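Local coordinates for protein putative branched-chain amino acid ABC transporter (Rhodospirillum rubrum ATCC 11170, PDB 3HUT) that probably binds branched-chain amino acids or related ligands as the extracellular receptor of an ABC transporter, at residues P123-P128 with E330-L335. Residues are numbered along the deposited sequence; the frame is centred on the assembly and turned at random.
Sequences PAFEGP and ETTKIL
Residues 123-128, a helical stretch of backbone that runs into helix 126-136, face strand residues 331-333 across a backbone gap of 7.5 Å between Phe125 CA and Thr332 CA, with no hydrogen bond between the two segments. The arrangement is consistent with the hinge of a two-lobed periplasmic binding protein: the chain leaves the five-stranded parallel sheet at strand 116-118 and enters the second lobe, while strand 331-341 begins beside this crossing and continues into the mixed sheet of the second lobe. Phe125 makes every contact within 4.5 Å across the two segments. A chi1 of -179° swings its ring away from the backbone N and over to the strand, and the Phe125 and Thr332 side chains cross at about a right angle. The methyl of Thr332 meets the ring obliquely, CG2 lying 3.6 Å from Phe125 CE1. Further round, Leu335 comes in at the ring edge, its CD1 4.0 Å from Phe125 CE2. Cutting Phe125 back to an alanine is likely to open a gap between the two segments, leaving Thr332 CG2 and Leu335 CD1 without their shared apolar partner. The start of the strand and the residue before it are tied to Arg118: Thr331 OG1 hydrogen-bonds to its carbonyl O, and Glu330 OE2 forms a salt bridge with its guanidinium group. Lys333 leads its amine away to Thr319 OG1, yet its carbonyl stays at the aromatic edge, near the ring plane, with Lys333 O 3.5 Å from Phe125 CZ.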
loop_
_atom_site.group_PDB
_atom_site.type_symbol
_atom_site.label_atom_id
_atom_site.label_comp_id
_atom_site.label_asym_id
_atom_site.label_seq_id
_atom_site.Cartn_x
_atom_site.Cartn_y
_atom_site.Cartn_z
ATOM N N PRO A 123 -6.849 -1.973 -2.711
ATOM C CA PRO A 123 -6.856 -3.314 -2.117
ATOM C C PRO A 123 -7.006 -4.430 -3.148
ATOM O O PRO A 123 -6.426 -5.504 -3.004
ATOM C CB PRO A 123 -8.047 -3.262 -1.165
ATOM C CG PRO A 123 -8.096 -1.820 -0.765
ATOM C CD PRO A 123 -7.867 -1.117 -2.080
ATOM N N ALA A 124 -7.781 -4.163 -4.190
ATOM C CA ALA A 124 -8.034 -5.154 -5.230
ATOM C C ALA A 124 -6.824 -5.487 -6.103
ATOM O O ALA A 124 -6.763 -6.575 -6.683
ATOM C CB ALA A 124 -9.189 -4.692 -6.107
ATOM N N PHE A 125 -5.871 -4.560 -6.189
ATOM C CA PHE A 125 -4.675 -4.745 -7.013
ATOM C C PHE A 125 -3.953 -6.082 -6.835
ATOM O O PHE A 125 -3.457 -6.653 -7.806
ATOM C CB PHE A 125 -3.664 -3.619 -6.762
ATOM C CG PHE A 125 -2.410 -3.740 -7.591
ATOM C CD1 PHE A 125 -2.418 -3.404 -8.941
ATOM C CD2 PHE A 125 -1.240 -4.253 -7.037
ATOM C CE1 PHE A 125 -1.282 -3.579 -9.726
ATOM C CE2 PHE A 125 -0.099 -4.432 -7.813
ATOM C CZ PHE A 125 -0.120 -4.096 -9.162
ATOM N N GLU A 126 -3.878 -6.582 -5.608
ATOM C CA GLU A 126 -3.180 -7.846 -5.378
ATOM C C GLU A 126 -3.918 -9.055 -5.945
ATOM O O GLU A 126 -3.307 -10.095 -6.183
ATOM C CB GLU A 126 -2.919 -8.067 -3.883
ATOM C CG GLU A 126 -4.169 -8.192 -3.038
ATOM C CD GLU A 126 -3.859 -8.560 -1.598
ATOM O OE1 GLU A 126 -2.662 -8.630 -1.245
ATOM O OE2 GLU A 126 -4.810 -8.774 -0.820
ATOM N N GLY A 127 -5.223 -8.916 -6.165
ATOM C CA GLY A 127 -6.000 -10.024 -6.700
ATOM C C GLY A 127 -5.442 -10.589 -7.995
ATOM O O GLY A 127 -5.029 -11.746 -8.042
ATOM N N PRO A 128 -5.433 -9.798 -9.078
ATOM C CA PRO A 128 -4.910 -10.260 -10.365
ATOM C C PRO A 128 -3.435 -10.657 -10.264
ATOM O O PRO A 128 -2.990 -11.597 -10.917
ATOM C CB PRO A 128 -5.123 -9.055 -11.275
ATOM C CG PRO A 128 -6.355 -8.416 -10.700
ATOM C CD PRO A 128 -6.089 -8.485 -9.217
ATOM N N GLU A 330 -4.051 5.592 -11.888
ATOM C CA GLU A 330 -4.086 4.537 -10.874
ATOM C C GLU A 330 -2.680 3.979 -10.656
ATOM O O GLU A 330 -1.897 3.840 -11.599
ATOM C CB GLU A 330 -5.040 3.414 -11.296
ATOM C CG GLU A 330 -5.288 2.396 -10.199
ATOM C CD GLU A 330 -5.798 3.037 -8.921
ATOM O OE1 GLU A 330 -6.970 3.472 -8.891
ATOM O OE2 GLU A 330 -5.019 3.112 -7.948
ATOM N N THR A 331 -2.367 3.648 -9.407
ATOM C CA THR A 331 -1.051 3.138 -9.050
ATOM C C THR A 331 -0.900 1.625 -9.168
ATOM O O THR A 331 -1.745 0.871 -8.698
ATOM C CB THR A 331 -0.690 3.542 -7.600
ATOM O OG1 THR A 331 -0.850 4.956 -7.448
ATOM C CG2 THR A 331 0.755 3.176 -7.275
ATOM N N THR A 332 0.178 1.193 -9.814
ATOM C CA THR A 332 0.484 -0.227 -9.946
ATOM C C THR A 332 1.924 -0.371 -9.470
ATOM O O THR A 332 2.713 0.573 -9.564
ATOM C CB THR A 332 0.354 -0.741 -11.402
ATOM O OG1 THR A 332 1.203 0.022 -12.265
ATOM C CG2 THR A 332 -1.098 -0.641 -11.878
ATOM N N LYS A 333 2.267 -1.539 -8.946
ATOM C CA LYS A 333 3.610 -1.765 -8.435
ATOM C C LYS A 333 4.112 -3.171 -8.701
ATOM O O LYS A 333 3.324 -4.091 -8.884
ATOM C CB LYS A 333 3.634 -1.544 -6.923
ATOM C CG LYS A 333 3.254 -0.160 -6.456
ATOM C CD LYS A 333 3.369 -0.083 -4.942
ATOM C CE LYS A 333 3.384 1.359 -4.464
ATOM N NZ LYS A 333 3.519 1.420 -2.997
ATOM N N ILE A 334 5.431 -3.327 -8.720
ATOM C CA ILE A 334 6.022 -4.643 -8.893
ATOM C C ILE A 334 6.186 -5.172 -7.472
ATOM O O ILE A 334 7.096 -4.766 -6.754
ATOM C CB ILE A 334 7.403 -4.574 -9.571
ATOM C CG1 ILE A 334 7.249 -4.081 -11.011
ATOM C CG2 ILE A 334 8.057 -5.955 -9.565
ATOM C CD1 ILE A 334 8.560 -4.012 -11.773
ATOM N N LEU A 335 5.289 -6.064 -7.065
ATOM C CA LEU A 335 5.322 -6.623 -5.718
ATOM C C LEU A 335 6.446 -7.638 -5.538
ATOM O O LEU A 335 6.999 -8.142 -6.513
ATOM C CB LEU A 335 3.969 -7.264 -5.396
ATOM C CG LEU A 335 2.776 -6.316 -5.581
ATOM C CD1 LEU A 335 1.481 -7.032 -5.235
ATOM C CD2 LEU A 335 2.957 -5.076 -4.705
#